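Local coordinates for N-terminal acetyltransferase-like protein (Chaetomium thermophilum, PDB 5NNP), which probably serves as the tetratricopeptide-repeat auxiliary subunit of an N-terminal acetyltransferase, in an assembly of three protein chains that holds a coenzyme A derivative, at residues Thr170-Glu173 and Lys174-Thr177; Glu159-Leu162 and Glu163-Glu166; Pro109-His112 and Gln113-Arg116; Cys218-Arg221 and Leu222-Met225; Asp542-Arg545 and Trp546-Leu550. All coordinates share one frame; numbering follows the deposited sequence.

Interaction 1 (Thr170-Glu173 and Lys174-Thr177); sequences TTYE and KSLT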
loop_
_atom_site.group_PDB
_atom_site.type_symbol
_atom_site.label_atom_id
_atom_site.label_comp_id
_atom_site.label_asym_id
_atom_site.label_seq_id
_atom_site.Cartn_x
_atom_site.Cartn_y
_atom_site.Cartn_z
ATOM N N THR A 170 -26.396 -4.480 -16.555
ATOM C CA THR A 170 -27.291 -3.994 -17.582
ATOM C C THR A 170 -28.745 -4.314 -17.242
ATOM O O THR A 170 -29.653 -3.545 -17.579
ATOM C CB THR A 170 -26.969 -4.591 -18.956
ATOM O OG1 THR A 170 -25.636 -4.232 -19.347
ATOM C CG2 THR A 170 -27.980 -4.080 -19.997
ATOM N N THR A 171 -28.979 -5.444 -16.580
ATOM C CA THR A 171 -30.350 -5.821 -16.236
ATOM C C THR A 171 -30.950 -4.770 -15.314
ATOM O O THR A 171 -32.094 -4.351 -15.509
ATOM C CB THR A 171 -30.425 -7.216 -15.581
ATOM O OG1 THR A 171 -30.074 -8.203 -16.556
ATOM C CG2 THR A 171 -31.833 -7.514 -15.085
ATOM N N TYR A 172 -30.162 -4.315 -14.340
ATOM C CA TYR A 172 -30.623 -3.255 -13.454
ATOM C C TYR A 172 -30.983 -1.993 -14.231
ATOM O O TYR A 172 -32.095 -1.475 -14.096
ATOM C CB TYR A 172 -29.591 -2.902 -12.377
ATOM C CG TYR A 172 -30.175 -1.863 -11.467
ATOM C CD1 TYR A 172 -31.016 -2.232 -10.438
ATOM C CD2 TYR A 172 -29.973 -0.510 -11.695
ATOM C CE1 TYR A 172 -31.607 -1.295 -9.631
ATOM C CE2 TYR A 172 -30.562 0.440 -10.889
ATOM C CZ TYR A 172 -31.379 0.037 -9.857
ATOM O OH TYR A 172 -31.984 0.958 -9.036
ATOM N N GLU A 173 -30.047 -1.511 -15.043
ATOM C CA GLU A 173 -30.267 -0.307 -15.838
ATOM C C GLU A 173 -31.531 -0.391 -16.674
ATOM O O GLU A 173 -32.206 0.605 -16.917
ATOM C CB GLU A 173 -29.090 -0.044 -16.769
ATOM C CG GLU A 173 -27.779 0.303 -16.091
ATOM C CD GLU A 173 -26.698 0.607 -17.105
ATOM O OE1 GLU A 173 -25.530 0.226 -16.884
ATOM O OE2 GLU A 173 -27.021 1.224 -18.138
ATOM N N LYS A 174 -31.853 -1.593 -17.122
ATOM C CA LYS A 174 -33.014 -1.778 -17.974
ATOM C C LYS A 174 -34.308 -1.737 -17.165
ATOM O O LYS A 174 -35.388 -1.578 -17.741
ATOM C CB LYS A 174 -32.902 -3.094 -18.757
ATOM C CG LYS A 174 -32.040 -3.007 -20.020
ATOM C CD LYS A 174 -32.142 -4.293 -20.840
ATOM C CE LYS A 174 -31.165 -4.308 -22.017
ATOM N NZ LYS A 174 -31.280 -5.616 -22.740
ATOM N N SER A 175 -34.216 -1.873 -15.837
ATOM C CA SER A 175 -35.438 -1.757 -15.034
ATOM C C SER A 175 -35.823 -0.298 -14.781
ATOM O O SER A 175 -36.979 0.001 -14.474
ATOM C CB SER A 175 -35.306 -2.495 -13.708
ATOM O OG SER A 175 -34.169 -2.061 -12.990
ATOM N N LEU A 176 -34.865 0.609 -14.927
ATOM C CA LEU A 176 -35.129 2.024 -14.686
ATOM C C LEU A 176 -36.172 2.573 -15.638
ATOM O O LEU A 176 -35.981 2.545 -16.850
ATOM C CB LEU A 176 -33.853 2.850 -14.808
ATOM C CG LEU A 176 -32.837 2.495 -13.737
ATOM C CD1 LEU A 176 -31.607 3.370 -13.864
ATOM C CD2 LEU A 176 -33.522 2.648 -12.391
ATOM N N THR A 177 -37.272 3.065 -15.073
ATOM C CA THR A 177 -38.324 3.716 -15.847
ATOM C C THR A 177 -37.918 5.126 -16.238
ATOM O O THR A 177 -38.248 5.594 -17.323
ATOM C CB THR A 177 -39.639 3.793 -15.059
ATOM O OG1 THR A 177 -39.483 4.695 -13.954
ATOM C CG2 THR A 177 -40.032 2.417 -14.539
#
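Thr170 O takes the amide of Lys174 in a regular helical bond (N to O 3.0 Å), but one residue on, Ser175 N turns to Tyr172 O at 2.8 Å, a three-residue step that tightens the last turn of helix 162-175. The remaining amide bonds are weak: Ser175 N also leans on Thr171 O, and Leu176 N reaches Glu173 O at 3.3 Å. Of the side chains, Thr170 and Lys174 meet first. The Thr170 methyl, CG2, lies 3.8 Å from Lys174 CE, and the lysine chain runs out extended past it; Thr170 OG1 turns elsewhere, to Glu166 O and Lys194 NZ. Tyr172 carries the other contact. With CG anti to the backbone N (chi1 -177°), its ring swings forward along the helix, where Leu176 CD2 comes to 4.0 Å from CE2 and 4.1 Å from OH. Ser175 OG stands over one face of that ring, offset toward the rim and 4.1 Å from CD1; its very close approach to Tyr172 O is doubtful at this resolution. The Trp149 ring meets the tyrosine ring with its plane inclined by about 55°, while Leu176 also touches His187 of helix 185-200. A serine in place of Leu176 would probably open a gap beside Tyr172 CE2 and leave the ring with less to limit its turning. At this surface helix end the weak amide bonds of Leu176 and Ser175 sit beside apolar contacts, a tyrosine-leucine pair and a threonine methyl on a lysine chain.

Interaction 2 (Glu159-Leu162 and Glu163-Glu166); sequences EGNL and EKAE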
loop_
_atom_site.group_PDB
_atom_site.type_symbol
_atom_site.label_atom_id
_atom_site.label_comp_id
_atom_site.label_asym_id
_atom_site.label_seq_id
_atom_site.Cartn_x
_atom_site.Cartn_y
_atom_site.Cartn_z
ATOM N N GLU A 159 -15.057 -13.283 -9.601
ATOM C CA GLU A 159 -15.012 -14.722 -9.856
ATOM C C GLU A 159 -14.413 -15.017 -11.214
ATOM O O GLU A 159 -14.075 -16.158 -11.501
ATOM C CB GLU A 159 -16.420 -15.356 -9.787
ATOM C CG GLU A 159 -16.439 -16.883 -9.984
ATOM C CD GLU A 159 -17.849 -17.483 -10.094
ATOM O OE1 GLU A 159 -18.079 -18.599 -9.568
ATOM O OE2 GLU A 159 -18.729 -16.866 -10.729
ATOM N N GLY A 160 -14.320 -14.002 -12.066
ATOM C CA GLY A 160 -13.854 -14.209 -13.433
ATOM C C GLY A 160 -14.968 -14.303 -14.468
ATOM O O GLY A 160 -14.699 -14.412 -15.657
ATOM N N ASN A 161 -16.223 -14.250 -14.022
ATOM C CA ASN A 161 -17.366 -14.277 -14.926
ATOM C C ASN A 161 -17.777 -12.865 -15.364
ATOM O O ASN A 161 -18.799 -12.325 -14.916
ATOM C CB ASN A 161 -18.544 -14.994 -14.255
ATOM C CG ASN A 161 -19.557 -15.515 -15.247
ATOM O OD1 ASN A 161 -19.638 -15.038 -16.377
ATOM N ND2 ASN A 161 -20.350 -16.497 -14.822
ATOM N N LEU A 162 -16.981 -12.266 -16.239
ATOM C CA LEU A 162 -17.231 -10.902 -16.689
ATOM C C LEU A 162 -18.557 -10.770 -17.455
ATOM O O LEU A 162 -19.327 -9.846 -17.207
ATOM C CB LEU A 162 -16.058 -10.416 -17.541
ATOM C CG LEU A 162 -14.925 -9.771 -16.714
ATOM C CD1 LEU A 162 -14.481 -10.666 -15.571
ATOM C CD2 LEU A 162 -13.731 -9.410 -17.594
ATOM N N GLU A 163 -18.841 -11.703 -18.355
ATOM C CA GLU A 163 -20.100 -11.678 -19.090
ATOM C C GLU A 163 -21.322 -11.620 -18.165
ATOM O O GLU A 163 -22.253 -10.844 -18.413
ATOM C CB GLU A 163 -20.222 -12.894 -20.019
ATOM C CG GLU A 163 -21.388 -12.804 -21.003
ATOM C CD GLU A 163 -21.423 -13.962 -21.994
ATOM O OE1 GLU A 163 -20.536 -14.838 -21.919
ATOM O OE2 GLU A 163 -22.333 -14.000 -22.848
ATOM N N LYS A 164 -21.332 -12.423 -17.105
ATOM C CA LYS A 164 -22.485 -12.403 -16.212
ATOM C C LYS A 164 -22.510 -11.116 -15.374
ATOM O O LYS A 164 -23.573 -10.588 -15.065
ATOM C CB LYS A 164 -22.505 -13.641 -15.309
ATOM C CG LYS A 164 -23.909 -14.177 -15.030
ATOM C CD LYS A 164 -24.564 -14.687 -16.306
ATOM C CE LYS A 164 -25.924 -15.328 -16.044
ATOM N NZ LYS A 164 -26.844 -14.380 -15.364
ATOM N N ALA A 165 -21.345 -10.597 -15.011
ATOM C CA ALA A 165 -21.331 -9.364 -14.240
ATOM C C ALA A 165 -21.883 -8.203 -15.072
ATOM O O ALA A 165 -22.607 -7.342 -14.560
ATOM C CB ALA A 165 -19.924 -9.052 -13.748
ATOM N N GLU A 166 -21.538 -8.169 -16.351
ATOM C CA GLU A 166 -22.069 -7.127 -17.206
ATOM C C GLU A 166 -23.591 -7.273 -17.358
ATOM O O GLU A 166 -24.338 -6.295 -17.330
ATOM C CB GLU A 166 -21.397 -7.144 -18.570
ATOM C CG GLU A 166 -21.809 -5.947 -19.392
ATOM C CD GLU A 166 -21.354 -6.010 -20.817
ATOM O OE1 GLU A 166 -20.383 -6.752 -21.112
ATOM O OE2 GLU A 166 -21.979 -5.308 -21.640
#
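Leu162 O receives Glu166 N at 2.9 Å, nearly along the C=O axis and with an N-H...O angle of 163°, the first firm turn of helix 162-175. Here a Schellman motif runs straight into an N-cap, in the short turn between helices 146-159 and 162-175: Gly160 ends the first helix, and Asn161 follows at once as the N-cap of the next. Gly160 has a positive phi, at which any side chain would collide with Glu159 O, so glycine suits the position. Asn161 works with both its oxygens. Its backbone O takes Ala165 N at 3.1 Å, in the carbonyl plane, whereas its side-chain OD1 accepts from Lys164 N at 3.2 Å. That amide approaches from above the carboxamide plane, about 55° out of it, yet the N-H points fairly straight at the oxygen. With CG anti to the backbone N (chi1 -159°), the amide group swings over the start of the helix and supplies an acceptor where no preceding turn could. Glu166 leaves the helix on an extended chain, and its carboxylate is held by salt bridges to Arg201 and Arg206, which would be expected to keep it ionised. Ala165 packs on Tyr156 and His157 of the helix before, so the two helices close against each other beside the turn. The Asn161 and Lys164 side chains leave the backbone in the same direction, one alongside the other, and Lys164 CB sits almost equally far from the two ends of the amide: 3.4 Å from Asn161 OD1 and 3.6 Å from ND2.

Interaction 3 (Pro109-His112 and Gln113-Arg116); sequences PESH and QIQR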
loop_
_atom_site.group_PDB
_atom_site.type_symbol
_atom_site.label_atom_id
_atom_site.label_comp_id
_atom_site.label_asym_id
_atom_site.label_seq_id
_atom_site.Cartn_x
_atom_site.Cartn_y
_atom_site.Cartn_z
ATOM N N PRO A 109 -32.790 -20.489 6.942
ATOM C CA PRO A 109 -32.588 -19.727 5.696
ATOM C C PRO A 109 -33.199 -18.315 5.724
ATOM O O PRO A 109 -32.821 -17.472 4.912
ATOM C CB PRO A 109 -33.266 -20.599 4.634
ATOM C CG PRO A 109 -34.182 -21.474 5.377
ATOM C CD PRO A 109 -33.578 -21.710 6.717
ATOM N N GLU A 110 -34.099 -18.065 6.668
ATOM C CA GLU A 110 -34.744 -16.775 6.797
ATOM C C GLU A 110 -33.857 -15.732 7.469
ATOM O O GLU A 110 -34.154 -14.543 7.433
ATOM C CB GLU A 110 -36.044 -16.903 7.589
ATOM C CG GLU A 110 -37.060 -17.862 7.000
ATOM C CD GLU A 110 -36.769 -19.317 7.353
ATOM O OE1 GLU A 110 -37.569 -20.190 6.939
ATOM O OE2 GLU A 110 -35.748 -19.582 8.039
ATOM N N SER A 111 -32.775 -16.169 8.090
ATOM C CA SER A 111 -31.933 -15.245 8.854
ATOM C C SER A 111 -31.108 -14.279 8.001
ATOM O O SER A 111 -30.081 -14.654 7.457
ATOM C CB SER A 111 -30.980 -16.018 9.749
ATOM O OG SER A 111 -30.089 -15.111 10.350
ATOM N N HIS A 112 -31.546 -13.034 7.909
ATOM C CA HIS A 112 -30.815 -12.044 7.134
ATOM C C HIS A 112 -29.456 -11.746 7.743
ATOM O O HIS A 112 -28.516 -11.426 7.016
ATOM C CB HIS A 112 -31.626 -10.749 6.993
ATOM C CG HIS A 112 -32.755 -10.859 6.013
ATOM N ND1 HIS A 112 -33.798 -11.744 6.178
ATOM C CD2 HIS A 112 -32.986 -10.223 4.840
ATOM C CE1 HIS A 112 -34.630 -11.639 5.158
ATOM N NE2 HIS A 112 -34.160 -10.723 4.330
ATOM N N GLN A 113 -29.348 -11.860 9.067
ATOM C CA GLN A 113 -28.090 -11.567 9.738
ATOM C C GLN A 113 -27.036 -12.624 9.410
ATOM O O GLN A 113 -25.864 -12.312 9.147
ATOM C CB GLN A 113 -28.277 -11.486 11.247
ATOM C CG GLN A 113 -26.973 -11.269 12.003
ATOM C CD GLN A 113 -27.115 -11.460 13.504
ATOM O OE1 GLN A 113 -28.037 -12.135 13.980
ATOM N NE2 GLN A 113 -26.207 -10.855 14.262
ATOM N N ILE A 114 -27.461 -13.880 9.445
ATOM C CA ILE A 114 -26.546 -14.968 9.185
ATOM C C ILE A 114 -26.048 -14.906 7.743
ATOM O O ILE A 114 -24.850 -15.083 7.491
ATOM C CB ILE A 114 -27.203 -16.327 9.496
ATOM C CG1 ILE A 114 -27.390 -16.456 11.016
ATOM C CG2 ILE A 114 -26.366 -17.473 8.953
ATOM C CD1 ILE A 114 -28.108 -17.714 11.468
ATOM N N GLN A 115 -26.948 -14.624 6.806
ATOM C CA GLN A 115 -26.582 -14.547 5.390
ATOM C C GLN A 115 -25.674 -13.363 5.138
ATOM O O GLN A 115 -24.749 -13.439 4.331
ATOM C CB GLN A 115 -27.827 -14.443 4.496
ATOM C CG GLN A 115 -27.533 -14.157 3.015
ATOM C CD GLN A 115 -26.781 -15.304 2.320
ATOM O OE1 GLN A 115 -27.382 -16.119 1.637
ATOM N NE2 GLN A 115 -25.462 -15.364 2.504
ATOM N N ARG A 116 -25.948 -12.265 5.834
ATOM C CA ARG A 116 -25.166 -11.040 5.694
ATOM C C ARG A 116 -23.717 -11.265 6.114
ATOM O O ARG A 116 -22.792 -10.888 5.399
ATOM C CB ARG A 116 -25.794 -9.917 6.517
ATOM C CG ARG A 116 -25.143 -8.567 6.370
ATOM C CD ARG A 116 -25.998 -7.488 7.029
ATOM N NE ARG A 116 -26.504 -7.883 8.347
ATOM C CZ ARG A 116 -25.893 -7.607 9.500
ATOM N NH1 ARG A 116 -24.746 -6.932 9.498
ATOM N NH2 ARG A 116 -26.424 -8.001 10.657
#
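Ser111 OG accepts from Ile114 N at 3.0 Å with an N-H...O angle of 159°, the capping bond of an N-cap serine at the head of helix 112-124. The hydroxyl reaches that amide because OG stands anti to the backbone N (chi1 173°), turned forward along the helix. The same side chain meets Ile114 with its carbon: Ser111 CB rests 3.8 Å from Ile114 CD1, and the extended CG1-CD1 branch of the isoleucine lies alongside the serine, so one small side chain serves both the polar and the apolar part of the cap. Behind it the backbone takes over. Ser111 O receives Gln115 N at 3.2 Å, and His112 O receives Arg116 N at 2.9 Å, with Arg116 CB 3.2 Å from that same His112 O. A second shell steadies the lead-in to the helix: the His112 imidazole bends back toward the preceding loop, and its ND1 donates to Glu110 O at 3.1 Å, the acceptor lying 22° out of the ring plane. The bond ties the first helical residue to the loop before the cap, across Ser111. Gln115 sends its bent chain away from the cap and places NE2 in a weak bond to Ser134 OG. Within the TPR-like superhelix the junction joins three neighbours: Ile114 is buried against Tyr101, Ala104 and Leu105 of helix 94-107 and against Tyr78 and His82 of helix 78-90, while His112 and Gln115 face helix 128-141 at Ala141, Asn137 and Met138.

Interaction 4 (Cys218-Arg221 and Leu222-Met225); sequences CLDR and LAVM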
loop_
_atom_site.group_PDB
_atom_site.type_symbol
_atom_site.label_atom_id
_atom_site.label_comp_id
_atom_site.label_asym_id
_atom_site.label_seq_id
_atom_site.Cartn_x
_atom_site.Cartn_y
_atom_site.Cartn_z
ATOM N N CYS A 218 -20.462 11.495 -16.790
ATOM C CA CYS A 218 -20.141 10.978 -15.458
ATOM C C CYS A 218 -19.335 11.997 -14.650
ATOM O O CYS A 218 -18.631 12.828 -15.213
ATOM C CB CYS A 218 -19.378 9.659 -15.558
ATOM S SG CYS A 218 -20.355 8.320 -16.292
ATOM N N LEU A 219 -19.460 11.932 -13.328
ATOM C CA LEU A 219 -18.893 12.942 -12.439
ATOM C C LEU A 219 -17.385 12.773 -12.253
ATOM O O LEU A 219 -16.663 13.740 -12.026
ATOM C CB LEU A 219 -19.607 12.900 -11.086
ATOM C CG LEU A 219 -21.116 13.164 -11.206
ATOM C CD1 LEU A 219 -21.827 13.049 -9.876
ATOM C CD2 LEU A 219 -21.380 14.503 -11.812
ATOM N N ASP A 220 -16.912 11.538 -12.351
ATOM C CA ASP A 220 -15.491 11.271 -12.273
ATOM C C ASP A 220 -14.834 11.690 -13.589
ATOM O O ASP A 220 -14.646 10.871 -14.487
ATOM C CB ASP A 220 -15.253 9.786 -11.968
ATOM C CG ASP A 220 -13.795 9.473 -11.656
ATOM O OD1 ASP A 220 -12.928 10.332 -11.917
ATOM O OD2 ASP A 220 -13.513 8.361 -11.161
ATOM N N ARG A 221 -14.485 12.968 -13.696
ATOM C CA ARG A 221 -14.056 13.544 -14.971
ATOM C C ARG A 221 -12.727 12.975 -15.486
ATOM O O ARG A 221 -12.581 12.695 -16.680
ATOM C CB ARG A 221 -13.955 15.069 -14.853
ATOM C CG ARG A 221 -15.307 15.799 -14.753
ATOM C CD ARG A 221 -16.297 15.408 -15.845
ATOM N NE ARG A 221 -15.784 15.579 -17.205
ATOM C CZ ARG A 221 -16.260 14.924 -18.268
ATOM N NH1 ARG A 221 -17.260 14.048 -18.124
ATOM N NH2 ARG A 221 -15.731 15.132 -19.475
ATOM N N LEU A 222 -11.764 12.797 -14.586
ATOM C CA LEU A 222 -10.467 12.234 -14.957
ATOM C C LEU A 222 -10.578 10.814 -15.529
ATOM O O LEU A 222 -9.856 10.437 -16.460
ATOM C CB LEU A 222 -9.533 12.229 -13.747
ATOM C CG LEU A 222 -8.168 11.580 -13.968
ATOM C CD1 LEU A 222 -7.316 12.429 -14.899
ATOM C CD2 LEU A 222 -7.447 11.331 -12.645
ATOM N N ALA A 223 -11.479 10.022 -14.959
ATOM C CA ALA A 223 -11.670 8.663 -15.418
ATOM C C ALA A 223 -12.175 8.645 -16.858
ATOM O O ALA A 223 -11.655 7.901 -17.695
ATOM C CB ALA A 223 -12.627 7.936 -14.511
ATOM N N VAL A 224 -13.189 9.464 -17.144
ATOM C CA VAL A 224 -13.732 9.540 -18.492
ATOM C C VAL A 224 -12.626 9.980 -19.445
ATOM O O VAL A 224 -12.480 9.450 -20.543
ATOM C CB VAL A 224 -14.932 10.511 -18.585
ATOM C CG1 VAL A 224 -15.291 10.801 -20.039
ATOM C CG2 VAL A 224 -16.136 9.949 -17.870
ATOM N N MET A 225 -11.821 10.936 -19.013
ATOM C CA MET A 225 -10.803 11.483 -19.896
ATOM C C MET A 225 -9.675 10.496 -20.153
ATOM O O MET A 225 -9.153 10.435 -21.265
ATOM C CB MET A 225 -10.247 12.779 -19.319
ATOM C CG MET A 225 -11.238 13.915 -19.368
ATOM S SD MET A 225 -10.548 15.426 -18.681
ATOM C CE MET A 225 -12.056 16.418 -18.638
HETATM O O HOH W 1 -12.051 12.913 -11.360
#
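Val224 CB lies over one face of the Arg221 guanidinium, and Met225 CE comes to it obliquely, 4.0 Å from NH2. At the edge, in the plane of the group, Cys218 O takes a weak bond from NH1, which also donates to Lys216 O. Two bends, at chi2 and chi3, fold the arginine beside the first turn, so that NH1 reaches these carbonyls of the preceding loop. The other flat group, the Asp220 carboxylate, meets the Ala223 methyl: CB is 3.4 Å from Asp220 CG. Asp220 is the N-cap of helix 221-234; its OD1 accepts weakly from Ala223 N at 3.4 Å and takes a hydrogen bond from a water (O to OD1 2.8 Å), which in turn receives Leu222 N. Two amides of the first turn thus reach one oxygen, directly or through water, while OD2 forms a salt bridge with Arg538. With an alanine at Asp220, Arg538 would probably be left without its charged mate and the Ala223 amide without its capping oxygen. Leu222 and Met225 pack on Leu248 of helix 238-251, Cys218 and Asp220 on Leu192 of helix 185-200, and Leu219 O is hydrogen-bonded to a polar side chain of another protein chain.

Interaction 5 (Asp542-Arg545 and Trp546-Leu550); sequences DMVR and WEDRL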
loop_
_atom_site.group_PDB
_atom_site.type_symbol
_atom_site.label_atom_id
_atom_site.label_comp_id
_atom_site.label_asym_id
_atom_site.label_seq_id
_atom_site.Cartn_x
_atom_site.Cartn_y
_atom_site.Cartn_z
ATOM N N ASP A 542 -10.200 -2.232 -7.000
ATOM C CA ASP A 542 -8.766 -1.923 -6.916
ATOM C C ASP A 542 -8.170 -2.402 -5.601
ATOM O O ASP A 542 -7.064 -2.947 -5.562
ATOM C CB ASP A 542 -8.502 -0.428 -7.047
ATOM C CG ASP A 542 -8.503 0.038 -8.474
ATOM O OD1 ASP A 542 -8.276 -0.802 -9.365
ATOM O OD2 ASP A 542 -8.714 1.251 -8.700
ATOM N N MET A 543 -8.909 -2.181 -4.523
ATOM C CA MET A 543 -8.429 -2.531 -3.202
ATOM C C MET A 543 -8.273 -4.039 -3.067
ATOM O O MET A 543 -7.207 -4.530 -2.690
ATOM C CB MET A 543 -9.376 -1.992 -2.140
ATOM C CG MET A 543 -8.917 -2.324 -0.749
ATOM S SD MET A 543 -10.277 -2.739 0.344
ATOM C CE MET A 543 -10.931 -4.149 -0.494
ATOM N N VAL A 544 -9.346 -4.758 -3.396
ATOM C CA VAL A 544 -9.360 -6.210 -3.418
ATOM C C VAL A 544 -8.164 -6.806 -4.184
ATOM O O VAL A 544 -7.497 -7.725 -3.707
ATOM C CB VAL A 544 -10.668 -6.736 -4.059
ATOM C CG1 VAL A 544 -10.548 -8.239 -4.343
ATOM C CG2 VAL A 544 -11.875 -6.428 -3.150
ATOM N N ARG A 545 -7.899 -6.277 -5.371
ATOM C CA ARG A 545 -6.816 -6.800 -6.183
ATOM C C ARG A 545 -5.453 -6.483 -5.567
ATOM O O ARG A 545 -4.556 -7.322 -5.608
ATOM C CB ARG A 545 -6.921 -6.267 -7.614
ATOM C CG ARG A 545 -8.089 -6.909 -8.378
ATOM C CD ARG A 545 -8.355 -6.261 -9.730
ATOM N NE ARG A 545 -9.304 -7.050 -10.505
ATOM C CZ ARG A 545 -9.769 -6.704 -11.698
ATOM N NH1 ARG A 545 -9.370 -5.563 -12.252
ATOM N NH2 ARG A 545 -10.631 -7.504 -12.327
ATOM N N TRP A 546 -5.303 -5.297 -4.980
ATOM C CA TRP A 546 -4.091 -4.977 -4.235
ATOM C C TRP A 546 -3.919 -5.907 -3.039
ATOM O O TRP A 546 -2.837 -6.432 -2.799
ATOM C CB TRP A 546 -4.102 -3.529 -3.763
ATOM C CG TRP A 546 -3.168 -3.300 -2.629
ATOM C CD1 TRP A 546 -1.808 -3.453 -2.633
ATOM C CD2 TRP A 546 -3.517 -2.864 -1.314
ATOM N NE1 TRP A 546 -1.293 -3.149 -1.397
ATOM C CE2 TRP A 546 -2.325 -2.788 -0.569
ATOM C CE3 TRP A 546 -4.720 -2.531 -0.695
ATOM C CZ2 TRP A 546 -2.309 -2.399 0.769
ATOM C CZ3 TRP A 546 -4.699 -2.140 0.636
ATOM C CH2 TRP A 546 -3.504 -2.079 1.351
ATOM N N GLU A 547 -4.998 -6.115 -2.301
ATOM C CA GLU A 547 -5.003 -7.005 -1.150
ATOM C C GLU A 547 -4.614 -8.462 -1.511
ATOM O O GLU A 547 -3.974 -9.173 -0.721
ATOM C CB GLU A 547 -6.390 -6.946 -0.497
ATOM C CG GLU A 547 -6.449 -7.296 0.974
ATOM C CD GLU A 547 -5.758 -6.274 1.878
ATOM O OE1 GLU A 547 -6.377 -5.250 2.265
ATOM O OE2 GLU A 547 -4.581 -6.516 2.215
ATOM N N ASP A 548 -5.000 -8.906 -2.705
ATOM C CA ASP A 548 -4.680 -10.258 -3.148
ATOM C C ASP A 548 -3.171 -10.456 -3.253
ATOM O O ASP A 548 -2.687 -11.591 -3.249
ATOM C CB ASP A 548 -5.320 -10.571 -4.506
ATOM C CG ASP A 548 -6.829 -10.794 -4.423
ATOM O OD1 ASP A 548 -7.338 -11.142 -3.329
ATOM O OD2 ASP A 548 -7.498 -10.621 -5.475
ATOM N N ARG A 549 -2.432 -9.357 -3.376
ATOM C CA ARG A 549 -0.985 -9.450 -3.473
ATOM C C ARG A 549 -0.299 -8.688 -2.358
ATOM O O ARG A 549 0.789 -8.154 -2.561
ATOM C CB ARG A 549 -0.488 -8.922 -4.810
ATOM C CG ARG A 549 -0.869 -9.751 -6.012
ATOM C CD ARG A 549 -0.492 -8.981 -7.270
ATOM N NE ARG A 549 -0.877 -7.570 -7.144
ATOM C CZ ARG A 549 -0.179 -6.543 -7.629
ATOM N NH1 ARG A 549 0.958 -6.753 -8.288
ATOM N NH2 ARG A 549 -0.620 -5.297 -7.457
ATOM N N LEU A 550 -0.924 -8.659 -1.185
ATOM C CA LEU A 550 -0.522 -7.746 -0.119
ATOM C C LEU A 550 0.945 -7.853 0.223
ATOM O O LEU A 550 1.671 -6.858 0.210
ATOM C CB LEU A 550 -1.336 -7.991 1.147
ATOM C CG LEU A 550 -0.934 -7.178 2.383
ATOM C CD1 LEU A 550 -1.045 -5.692 2.100
ATOM C CD2 LEU A 550 -1.797 -7.575 3.583
#
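Asp548 turns its side chain back over the turn before it, near the C-terminal part of helix 537-547. Its CB rests 3.5 Å from Arg545 O, and CG comes to 3.2 Å from Val544 O because it stands anti to its own carbonyl carbon (chi1 -74°), on the side of the backbone N. At the tip, Asp548 and Val544 point alike, so that OD2 lies 4.0 Å from Val544 CG1. OD1 is held in a salt bridge by Arg126 NE, and Arg126 NH2 donates to Val544 O, so a single guanidinium bridges two acceptors that come close without bonding each other. The shortest of the backbone bonds beneath runs from Glu547 N to Met543 O at 2.7 Å; Asp548 N then divides itself between Val544 O at 2.9 Å and, weakly, Arg545 O. Two residues earlier, Trp546 packs against Met543: its CG, anti to the backbone N, carries the indole out so that CE3 is 4.2 Å from Met543 CG, while Trp546 CB lies 3.4 Å from Met543 O. Arg549 brings the edge of its guanidinium toward Arg545 O, near its plane, with NE 4.0 Å away, but its charge is paired with Glu552. Arg545 stretches away to a salt bridge with Glu200. The turn lies among several parts of the fold: Val544 and Arg545 touch Leu158 and His157 of helix 146-159, Leu550 settles on Phe517 and Trp520 of helix 503-523, and Met543 and Trp546 pack on another protein chain.

How the interactions relate
From the N terminus the contacts come as interaction 3, 2, 1, 4 and 5, strictly in series: each is a single helical turn or cap, none encloses or crosses another, and none closes a long loop. Interactions 3, 2 and 4 start helices 112-124, 162-175 and 221-234; interactions 1 and 5 lie toward the C-terminal ends of helices 162-175 and 537-547. Interactions 2 and 1 thus bracket one helix, their centres 17 Å apart. Far later in sequence, interaction 5 returns to within about 6 Å of interaction 2 between nearest atoms, both leaning on helix 146-159. Interactions 4 and 5 each touch another protein chain.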